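Local coordinates for DegV family protein ([Eubacterium] eligens, PDB 5UXY) that binds a long-chain fatty acid in a buried tunnel between its two domains and probably serves, like other DegV/FakB proteins, as a fatty-acid carrier, at residues 5-10 / 78-83; 27-32 / 58-63; 118-123 / 270-275. All coordinates share one frame; numbering follows the deposited sequence.

Contact 1. Residues 5-10 / 78-83; sequences RLVADS and IFVVTI. With X90 (heptadecanoic acid), chain D.
L6 reaches across to F79: L6 CD2 lies 3.8 Å from F79 CB and comes obliquely to the F79 ring, nearest its CD2 atom. The two belong to neighbouring parallel strands, 5-9 and 77-82, in the mixed sheet of the N-terminal part of the DegV fold. The strands pair in register from R5 with I78 to A8 with V81, at 18° between the directions of their paired segments. Four backbone hydrogen bonds join them: F79 N to R5 O, V7 N to F79 O, V81 N to V7 O and D9 N to V81 O. V81 N to V7 O is the shortest at 2.8 Å and D9 N to V81 O the longest at 3.3 Å. L6, A8, F79 and V81 line one face, where A8 and V81 are covered by L126 of helix 119-134 and F79 stacks with F139. R5, V7, I78 and V80 line the other, where W68 and F72 of helix 65-72 pack against V7, I78 and V80; V7 CG2 meets I78 CG2 at 3.9 Å, the two side chains crossing obliquely. R5 NE, at the strand's start, makes a salt bridge with D75 OD2.

At the C-terminal ends the pairing passes from backbone to side chain. D9 CG sits between its own backbone N and carbonyl carbon (chi1 66°), which swings the carboxylate across to the backbone of T82 and I83. There D9 OD2 takes I83 N on its syn lone pair at 2.7 Å, with an N-H...O angle of 158°, while OD1 accepts A11 N. The carboxylate thus ties the turn after strand 5-9 to the backbone at I83. I83 extends to the bound heptadecanoic acid, its CD1 touching the lipid's C27 at 3.5 Å.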
loop_
_atom_site.group_PDB
_atom_site.type_symbol
_atom_site.label_atom_id
_atom_site.label_comp_id
_atom_site.label_asym_id
_atom_site.label_seq_id
_atom_site.Cartn_x
_atom_site.Cartn_y
_atom_site.Cartn_z
ATOM N N ARG A 5 -2.327 -10.076 -17.186
ATOM C CA ARG A 5 -1.859 -8.729 -16.896
ATOM C C ARG A 5 -2.228 -8.382 -15.453
ATOM O O ARG A 5 -3.386 -8.570 -15.036
ATOM C CB ARG A 5 -2.508 -7.718 -17.823
ATOM C CG ARG A 5 -2.130 -6.289 -17.494
ATOM C CD ARG A 5 -2.763 -5.293 -18.449
ATOM N NE ARG A 5 -1.980 -5.349 -19.635
ATOM C CZ ARG A 5 -1.091 -4.438 -20.017
ATOM N NH1 ARG A 5 -0.876 -3.320 -19.343
ATOM N NH2 ARG A 5 -0.400 -4.673 -21.106
ATOM N N LEU A 6 -1.272 -7.825 -14.719
ATOM C CA LEU A 6 -1.500 -7.293 -13.363
ATOM C C LEU A 6 -1.499 -5.764 -13.404
ATOM O O LEU A 6 -0.646 -5.138 -14.051
ATOM C CB LEU A 6 -0.422 -7.841 -12.391
ATOM C CG LEU A 6 -0.318 -9.376 -12.292
ATOM C CD1 LEU A 6 0.633 -9.718 -11.136
ATOM C CD2 LEU A 6 -1.646 -10.034 -12.042
ATOM N N VAL A 7 -2.487 -5.134 -12.744
ATOM C CA VAL A 7 -2.603 -3.688 -12.710
ATOM C C VAL A 7 -2.823 -3.309 -11.251
ATOM O O VAL A 7 -3.521 -4.034 -10.537
ATOM C CB VAL A 7 -3.792 -3.203 -13.571
ATOM C CG1 VAL A 7 -3.936 -1.668 -13.536
ATOM C CG2 VAL A 7 -3.642 -3.700 -15.062
ATOM N N ALA A 8 -2.242 -2.193 -10.812
ATOM C CA ALA A 8 -2.487 -1.732 -9.436
ATOM C C ALA A 8 -2.458 -0.224 -9.394
ATOM O O ALA A 8 -1.788 0.412 -10.194
ATOM C CB ALA A 8 -1.427 -2.311 -8.463
ATOM N N ASP A 9 -3.186 0.376 -8.450
ATOM C CA ASP A 9 -2.954 1.791 -8.309
ATOM C C ASP A 9 -1.602 2.065 -7.624
ATOM O O ASP A 9 -0.968 1.187 -7.040
ATOM C CB ASP A 9 -4.104 2.442 -7.572
ATOM C CG ASP A 9 -4.192 1.983 -6.152
ATOM O OD1 ASP A 9 -3.230 2.245 -5.368
ATOM O OD2 ASP A 9 -5.244 1.400 -5.800
ATOM N N SER A 10 -1.165 3.327 -7.705
ATOM C CA SER A 10 0.220 3.686 -7.348
ATOM C C SER A 10 0.460 3.611 -5.839
ATOM O O SER A 10 1.623 3.681 -5.390
ATOM C CB SER A 10 0.564 5.093 -7.871
ATOM O OG SER A 10 -0.190 6.093 -7.194
ATOM N N ILE A 78 -7.119 -9.985 -16.657
ATOM C CA ILE A 78 -6.522 -8.893 -15.894
ATOM C C ILE A 78 -6.910 -9.027 -14.428
ATOM O O ILE A 78 -8.089 -9.215 -14.108
ATOM C CB ILE A 78 -6.993 -7.529 -16.432
ATOM C CG1 ILE A 78 -6.682 -7.334 -17.931
ATOM C CG2 ILE A 78 -6.406 -6.357 -15.608
ATOM C CD1 ILE A 78 -7.235 -6.020 -18.441
ATOM N N PHE A 79 -5.933 -8.854 -13.530
ATOM C CA PHE A 79 -6.198 -8.696 -12.105
ATOM C C PHE A 79 -5.822 -7.266 -11.767
ATOM O O PHE A 79 -4.757 -6.791 -12.180
ATOM C CB PHE A 79 -5.387 -9.687 -11.236
ATOM C CG PHE A 79 -5.922 -11.061 -11.290
ATOM C CD1 PHE A 79 -7.079 -11.391 -10.582
ATOM C CD2 PHE A 79 -5.321 -12.036 -12.092
ATOM C CE1 PHE A 79 -7.607 -12.698 -10.684
ATOM C CE2 PHE A 79 -5.846 -13.342 -12.176
ATOM C CZ PHE A 79 -6.999 -13.658 -11.485
ATOM N N VAL A 80 -6.720 -6.559 -11.077
ATOM C CA VAL A 80 -6.485 -5.163 -10.700
ATOM C C VAL A 80 -6.467 -5.124 -9.184
ATOM O O VAL A 80 -7.420 -5.591 -8.556
ATOM C CB VAL A 80 -7.593 -4.232 -11.226
ATOM C CG1 VAL A 80 -7.219 -2.788 -10.898
ATOM C CG2 VAL A 80 -7.791 -4.393 -12.734
ATOM N N VAL A 81 -5.399 -4.597 -8.576
ATOM C CA VAL A 81 -5.346 -4.517 -7.106
ATOM C C VAL A 81 -5.488 -3.047 -6.717
ATOM O O VAL A 81 -4.810 -2.188 -7.287
ATOM C CB VAL A 81 -4.046 -5.129 -6.563
ATOM C CG1 VAL A 81 -4.014 -5.014 -4.996
ATOM C CG2 VAL A 81 -3.921 -6.574 -7.024
ATOM N N THR A 82 -6.415 -2.734 -5.790
ATOM C CA THR A 82 -6.608 -1.331 -5.419
ATOM C C THR A 82 -6.393 -1.121 -3.922
ATOM O O THR A 82 -6.499 -2.029 -3.118
ATOM C CB THR A 82 -8.015 -0.778 -5.756
ATOM O OG1 THR A 82 -8.975 -1.349 -4.876
ATOM C CG2 THR A 82 -8.454 -1.140 -7.213
ATOM N N ILE A 83 -6.075 0.116 -3.573
ATOM C CA ILE A 83 -6.070 0.498 -2.158
ATOM C C ILE A 83 -7.494 0.324 -1.572
ATOM O O ILE A 83 -8.507 0.291 -2.289
ATOM C CB ILE A 83 -5.551 1.946 -2.110
ATOM C CG1 ILE A 83 -5.530 2.507 -0.682
ATOM C CG2 ILE A 83 -6.394 2.819 -2.936
ATOM C CD1 ILE A 83 -4.782 3.861 -0.632
HETATM O O19 X90 D . -7.631 10.162 -2.699
HETATM C C21 X90 D . -7.779 8.907 -2.580
HETATM O O21 X90 D . -8.904 8.380 -2.916
HETATM C C22 X90 D . -6.605 8.096 -1.981
HETATM C C23 X90 D . -6.793 8.120 -0.444
HETATM C C24 X90 D . -5.824 7.124 0.245
HETATM C C25 X90 D . -6.170 7.102 1.769
HETATM C C26 X90 D . -5.422 6.052 2.612
HETATM C C27 X90 D . -3.979 5.881 2.150
HETATM C C28 X90 D . -3.129 5.126 3.198
HETATM C C29 X90 D . -1.626 5.381 2.976
HETATM C C30 X90 D . -0.849 5.191 5.616
HETATM C C31 X90 D . -0.866 3.842 6.425
HETATM C C32 X90 D . -2.329 3.362 6.534
HETATM C C33 X90 D . -2.501 1.842 6.612
HETATM C C34 X90 D . -3.964 1.387 6.844
HETATM C C35 X90 D . -4.515 0.729 5.566
HETATM C C36 X90 D . -5.988 0.283 5.611
HETATM C C39 X90 D . -0.661 4.890 4.091
#

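Contact 2. Residues 27-32 / 58-63; sequences LTISTD and SYTACP. With X90 (heptadecanoic acid), chain D.
S58 opens the segment by laying its CB 3.4 Å from S30 O, at the end of an antiparallel pairing between strands 21-30 and 59-61 that belongs to the antiparallel edge of the N-terminal mixed sheet and flanks the fatty-acid head group. S58 OG turns instead to Y264 of helix 260-266. Y59 and S30 make a hydrogen-bonded pair: Y59 N gives to S30 O and S30 N to Y59 O, both at 2.8 Å. The tyrosine CD2 also comes near S30 O, the ring lying obliquely to it.

T60 forms the non-hydrogen-bonded pair with I29; the side chains run side by side, pointing the same way, with T60 CG2 against I29 CG1 at 3.8 Å. T60 OG1, between backbone N and carbonyl carbon (chi1 59°), donates to carboxylate O19 of heptadecanoic acid at 2.5 Å, unusually short and doubtful in its exact length; Y265 and S88 also hydrogen-bond around this head group, the first to T60 OG1 and the second to the lipid. A61 closes the next hydrogen-bonded pair, with T28, each N meeting the other's O. The C62 side chain packs on T90 and S93 of helix 90-102, and its carbonyl accepts a hydrogen bond from a water that, in the T28 conformer described, also bonds T28 OG1 and bridges the strands. P63 packs obliquely on L27, P63 CD lying 4.0 Å from L27 CG. L27 CD2 lies 3.5 Å from the lipid's C22.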
loop_
_atom_site.group_PDB
_atom_site.type_symbol
_atom_site.label_atom_id
_atom_site.label_comp_id
_atom_site.label_asym_id
_atom_site.label_seq_id
_atom_site.Cartn_x
_atom_site.Cartn_y
_atom_site.Cartn_z
ATOM N N LEU A 27 -2.210 7.741 -8.721
ATOM C CA LEU A 27 -3.032 8.735 -8.040
ATOM C C LEU A 27 -2.354 10.103 -8.114
ATOM O O LEU A 27 -1.205 10.221 -8.524
ATOM C CB LEU A 27 -3.245 8.337 -6.590
ATOM C CG LEU A 27 -4.407 7.321 -6.456
ATOM C CD1 LEU A 27 -3.814 5.962 -6.675
ATOM C CD2 LEU A 27 -5.150 7.402 -5.112
ATOM N N THR A 28 -3.077 11.136 -7.712
ATOM C CA THR A 28 -2.485 12.456 -7.680
ATOM C C THR A 28 -2.650 13.056 -6.303
ATOM O O THR A 28 -3.578 12.736 -5.566
ATOM C CB THR A 28 -3.071 13.392 -8.708
ATOM O OG1 THR A 28 -4.501 13.346 -8.629
ATOM C CG2 THR A 28 -2.559 12.990 -10.098
ATOM N N ILE A 29 -1.699 13.907 -5.973
ATOM C CA ILE A 29 -1.696 14.713 -4.768
ATOM C C ILE A 29 -1.685 16.161 -5.245
ATOM O O ILE A 29 -0.932 16.491 -6.164
ATOM C CB ILE A 29 -0.432 14.430 -3.921
ATOM C CG1 ILE A 29 -0.376 12.954 -3.471
ATOM C CG2 ILE A 29 -0.410 15.380 -2.712
ATOM C CD1 ILE A 29 0.651 12.156 -4.244
ATOM N N SER A 30 -2.512 17.004 -4.638
ATOM C CA SER A 30 -2.609 18.391 -5.085
ATOM C C SER A 30 -2.581 19.384 -3.921
ATOM O O SER A 30 -3.090 19.104 -2.835
ATOM C CB SER A 30 -3.889 18.591 -5.895
ATOM O OG SER A 30 -3.983 17.632 -6.928
ATOM N N THR A 31 -1.986 20.562 -4.165
ATOM C CA THR A 31 -2.255 21.763 -3.371
ATOM C C THR A 31 -3.173 22.692 -4.186
ATOM O O THR A 31 -3.624 22.347 -5.282
ATOM C CB THR A 31 -0.963 22.471 -3.007
ATOM O OG1 THR A 31 -0.260 22.762 -4.212
ATOM C CG2 THR A 31 -0.082 21.592 -2.126
ATOM N N ASP A 32 -3.452 23.900 -3.683
ATOM C CA ASP A 32 -4.170 24.834 -4.558
ATOM C C ASP A 32 -3.275 25.361 -5.687
ATOM O O ASP A 32 -3.789 25.904 -6.671
ATOM C CB ASP A 32 -4.774 25.998 -3.747
ATOM C CG ASP A 32 -6.144 26.492 -4.312
ATOM O OD1 ASP A 32 -7.020 25.656 -4.631
ATOM O OD2 ASP A 32 -6.352 27.722 -4.445
ATOM N N SER A 58 -4.169 20.238 1.459
ATOM C CA SER A 58 -3.719 19.443 0.326
ATOM C C SER A 58 -4.657 18.252 0.214
ATOM O O SER A 58 -5.321 17.874 1.183
ATOM C CB SER A 58 -2.246 19.004 0.451
ATOM O OG SER A 58 -1.972 18.495 1.768
ATOM N N TYR A 59 -4.687 17.673 -0.988
ATOM C CA TYR A 59 -5.731 16.719 -1.365
ATOM C C TYR A 59 -5.124 15.565 -2.138
ATOM O O TYR A 59 -4.041 15.696 -2.701
ATOM C CB TYR A 59 -6.770 17.377 -2.262
ATOM C CG TYR A 59 -7.313 18.677 -1.708
ATOM C CD1 TYR A 59 -8.351 18.668 -0.789
ATOM C CD2 TYR A 59 -6.770 19.899 -2.078
ATOM C CE1 TYR A 59 -8.852 19.855 -0.252
ATOM C CE2 TYR A 59 -7.270 21.095 -1.553
ATOM C CZ TYR A 59 -8.306 21.052 -0.638
ATOM O OH TYR A 59 -8.828 22.203 -0.098
ATOM N N THR A 60 -5.831 14.412 -2.162
ATOM C CA THR A 60 -5.505 13.361 -3.115
ATOM C C THR A 60 -6.736 13.018 -3.965
ATOM O O THR A 60 -7.876 13.287 -3.580
ATOM C CB THR A 60 -4.973 12.087 -2.426
ATOM O OG1 THR A 60 -5.958 11.578 -1.510
ATOM C CG2 THR A 60 -3.672 12.440 -1.627
ATOM N N ALA A 61 -6.478 12.376 -5.091
ATOM C CA ALA A 61 -7.535 11.973 -6.009
ATOM C C ALA A 61 -7.242 10.602 -6.581
ATOM O O ALA A 61 -6.096 10.301 -6.916
ATOM C CB ALA A 61 -7.674 12.969 -7.163
ATOM N N CYS A 62 -8.292 9.808 -6.802
ATOM C CA CYS A 62 -8.111 8.481 -7.424
ATOM C C CYS A 62 -7.885 8.647 -8.937
ATOM O O CYS A 62 -8.095 9.743 -9.488
ATOM C CB CYS A 62 -9.331 7.619 -7.097
ATOM S SG CYS A 62 -10.777 8.189 -7.938
ATOM N N PRO A 63 -7.455 7.599 -9.653
ATOM C CA PRO A 63 -7.220 7.754 -11.102
ATOM C C PRO A 63 -8.524 7.922 -11.874
ATOM O O PRO A 63 -9.583 7.450 -11.459
ATOM C CB PRO A 63 -6.553 6.436 -11.500
ATOM C CG PRO A 63 -6.084 5.831 -10.179
ATOM C CD PRO A 63 -7.086 6.251 -9.192
HETATM O O19 X90 D . -7.631 10.162 -2.699
HETATM C C21 X90 D . -7.779 8.907 -2.580
HETATM O O21 X90 D . -8.904 8.380 -2.916
HETATM C C22 X90 D . -6.605 8.096 -1.981
HETATM C C23 X90 D . -6.793 8.120 -0.444
HETATM C C24 X90 D . -5.824 7.124 0.245
HETATM C C25 X90 D . -6.170 7.102 1.769
HETATM C C26 X90 D . -5.422 6.052 2.612
HETATM C C27 X90 D . -3.979 5.881 2.150
HETATM C C28 X90 D . -3.129 5.126 3.198
HETATM C C29 X90 D . -1.626 5.381 2.976
HETATM C C30 X90 D . -0.849 5.191 5.616
HETATM C C31 X90 D . -0.866 3.842 6.425
HETATM C C32 X90 D . -2.329 3.362 6.534
HETATM C C33 X90 D . -2.501 1.842 6.612
HETATM C C34 X90 D . -3.964 1.387 6.844
HETATM C C35 X90 D . -4.515 0.729 5.566
HETATM C C36 X90 D . -5.988 0.283 5.611
HETATM C C39 X90 D . -0.661 4.890 4.091
HETATM O O HOH W 1 -6.195 11.641 -10.224
#

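Contact 3. Residues 118-123 / 270-275; sequences TGPQMR and GIILSC. With X90 (heptadecanoic acid), chain D.
The start of helix 119-134 rests here on strand 271-276 of the C-terminal mixed sheet, joining the two halves of the DegV fold beside the fatty-acid tunnel; the axes of the helix and strand segments come within 6.7 Å at 31°. P120, in the helix's first turn, carries most of the packing. Its ring lies across I272 at about a right angle, P120 CG and CD both 3.6 Å from I272 CG2, while CG also approaches I272 O. Further along the strand, P120 CB meets S274 CB at 3.7 Å.

S274 is wedged under the helix start. With its OG anti to the backbone N (chi1 -179°), S274 OG packs against Q121 CA and CB, each at 3.3 Å, and its hydrogen bond goes to R154 O on strand 153-159. Q121 extends past it, NE2 reaching T153 and OE1 reaching S117. T118 CG2 and I272 CD1 both touch the lipid at C39, at 3.9 and 3.8 Å.

No hydrogen bond crosses between the two segments. Between them the helix start is therefore held on the strand by van der Waals packing, with the polar ends of S274 and Q121 satisfied by neighbouring residues, and the same apolar surface continues to form part of the wall around the lipid tail.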
loop_
_atom_site.group_PDB
_atom_site.type_symbol
_atom_site.label_atom_id
_atom_site.label_comp_id
_atom_site.label_asym_id
_atom_site.label_seq_id
_atom_site.Cartn_x
_atom_site.Cartn_y
_atom_site.Cartn_z
ATOM N N THR A 118 -3.082 -1.199 1.855
ATOM C CA THR A 118 -2.295 -0.243 1.058
ATOM C C THR A 118 -0.862 -0.776 0.976
ATOM O O THR A 118 -0.522 -1.765 1.620
ATOM C CB THR A 118 -2.306 1.168 1.677
ATOM O OG1 THR A 118 -1.868 2.111 0.693
ATOM C CG2 THR A 118 -1.350 1.241 2.926
ATOM N N GLY A 119 -0.058 -0.135 0.129
ATOM C CA GLY A 119 1.381 -0.290 0.136
ATOM C C GLY A 119 1.842 -1.735 0.142
ATOM O O GLY A 119 1.560 -2.500 -0.786
ATOM N N PRO A 120 2.615 -2.144 1.171
ATOM C CA PRO A 120 3.263 -3.455 1.074
ATOM C C PRO A 120 2.281 -4.606 1.078
ATOM O O PRO A 120 2.631 -5.700 0.617
ATOM C CB PRO A 120 4.207 -3.499 2.308
ATOM C CG PRO A 120 3.622 -2.445 3.233
ATOM C CD PRO A 120 3.148 -1.353 2.296
ATOM N N GLN A 121 1.058 -4.400 1.580
ATOM C CA GLN A 121 0.083 -5.482 1.507
ATOM C C GLN A 121 -0.427 -5.653 0.071
ATOM O O GLN A 121 -0.565 -6.789 -0.417
ATOM C CB GLN A 121 -1.052 -5.228 2.514
ATOM C CG GLN A 121 -1.992 -6.470 2.680
ATOM C CD GLN A 121 -2.707 -6.512 4.037
ATOM O OE1 GLN A 121 -2.823 -5.503 4.735
ATOM N NE2 GLN A 121 -3.237 -7.687 4.395
HETATM N N MSE A 122 -0.584 -4.549 -0.642
HETATM C CA MSE A 122 -0.868 -4.589 -2.106
HETATM C C MSE A 122 0.273 -5.293 -2.832
HETATM O O MSE A 122 0.062 -6.151 -3.696
HETATM C CB MSE A 122 -1.058 -3.184 -2.662
HETATM C CG MSE A 122 -2.286 -2.505 -2.073
HETATM SE SE MSE A 122 -2.491 -0.722 -2.752
HETATM C CE MSE A 122 -2.764 -1.237 -4.715
ATOM N N ARG A 123 1.505 -4.970 -2.426
ATOM C CA ARG A 123 2.641 -5.637 -3.062
ATOM C C ARG A 123 2.634 -7.142 -2.819
ATOM O O ARG A 123 2.888 -7.910 -3.747
ATOM C CB ARG A 123 3.959 -5.003 -2.586
ATOM C CG ARG A 123 5.131 -5.669 -3.271
ATOM C CD ARG A 123 6.447 -4.973 -2.927
ATOM N NE ARG A 123 7.495 -5.736 -3.608
ATOM C CZ ARG A 123 8.669 -5.215 -3.913
ATOM N NH1 ARG A 123 8.934 -3.942 -3.592
ATOM N NH2 ARG A 123 9.550 -5.942 -4.560
ATOM N N GLY A 270 7.885 7.804 8.093
ATOM C CA GLY A 270 6.923 6.731 8.278
ATOM C C GLY A 270 7.424 5.403 7.744
ATOM O O GLY A 270 8.245 5.337 6.825
ATOM N N ILE A 271 6.946 4.315 8.351
ATOM C CA ILE A 271 7.215 2.995 7.803
ATOM C C ILE A 271 5.899 2.215 7.770
ATOM O O ILE A 271 5.035 2.365 8.640
ATOM C CB ILE A 271 8.317 2.237 8.594
ATOM C CG1 ILE A 271 7.862 1.890 10.006
ATOM C CG2 ILE A 271 9.629 3.063 8.677
ATOM C CD1 ILE A 271 7.336 0.497 10.116
ATOM N N ILE A 272 5.759 1.368 6.761
ATOM C CA ILE A 272 4.618 0.455 6.632
ATOM C C ILE A 272 5.144 -0.939 6.344
ATOM O O ILE A 272 6.047 -1.100 5.526
ATOM C CB ILE A 272 3.662 0.885 5.502
ATOM C CG1 ILE A 272 3.367 2.350 5.590
ATOM C CG2 ILE A 272 2.443 0.054 5.565
ATOM C CD1 ILE A 272 2.541 2.785 4.328
ATOM N N LEU A 273 4.619 -1.955 7.025
ATOM C CA LEU A 273 5.087 -3.282 6.730
ATOM C C LEU A 273 3.930 -4.235 6.542
ATOM O O LEU A 273 2.847 -4.050 7.106
ATOM C CB LEU A 273 6.055 -3.830 7.821
ATOM C CG LEU A 273 5.580 -4.387 9.126
ATOM C CD1 LEU A 273 5.054 -5.876 9.035
ATOM C CD2 LEU A 273 6.828 -4.367 10.001
ATOM N N SER A 274 4.127 -5.211 5.676
ATOM C CA SER A 274 3.104 -6.243 5.554
ATOM C C SER A 274 3.756 -7.613 5.620
ATOM O O SER A 274 4.927 -7.775 5.250
ATOM C CB SER A 274 2.277 -6.032 4.254
ATOM O OG SER A 274 1.261 -7.011 4.140
ATOM N N CYS A 275 2.998 -8.620 6.086
ATOM C CA CYS A 275 3.595 -9.958 6.198
ATOM C C CYS A 275 2.565 -11.035 5.929
ATOM O O CYS A 275 1.376 -10.828 6.149
ATOM C CB CYS A 275 4.193 -10.204 7.587
ATOM S SG CYS A 275 3.005 -10.035 8.889
HETATM O O19 X90 D . -7.631 10.162 -2.699
HETATM C C21 X90 D . -7.779 8.907 -2.580
HETATM O O21 X90 D . -8.904 8.380 -2.916
HETATM C C22 X90 D . -6.605 8.096 -1.981
HETATM C C23 X90 D . -6.793 8.120 -0.444
HETATM C C24 X90 D . -5.824 7.124 0.245
HETATM C C25 X90 D . -6.170 7.102 1.769
HETATM C C26 X90 D . -5.422 6.052 2.612
HETATM C C27 X90 D . -3.979 5.881 2.150
HETATM C C28 X90 D . -3.129 5.126 3.198
HETATM C C29 X90 D . -1.626 5.381 2.976
HETATM C C30 X90 D . -0.849 5.191 5.616
HETATM C C31 X90 D . -0.866 3.842 6.425
HETATM C C32 X90 D . -2.329 3.362 6.534
HETATM C C33 X90 D . -2.501 1.842 6.612
HETATM C C34 X90 D . -3.964 1.387 6.844
HETATM C C35 X90 D . -4.515 0.729 5.566
HETATM C C36 X90 D . -5.988 0.283 5.611
HETATM C C39 X90 D . -0.661 4.890 4.091
#

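From the N terminus, strand 5-9 comes first; contact 1 brings it beside strand 77-82 and closes a loop of 67 residues. Nested within that loop, contact 2 pairs 27-32 with 58-63 around a shorter excursion holding helix 44-53. Strands 5-9 and 21-30 are neighbours in one sheet, and S10 OG bonds L27 N where the two contacts meet. Contact 3 opens only after contact 1 has closed; its 118-123 to 270-275 loop spans 146 residues and ties the N-terminal sheet's following helix to the C-terminal sheet. M122 touches V81 and D9, joining contacts 1 and 3, and all three contacts reach the bound lipid.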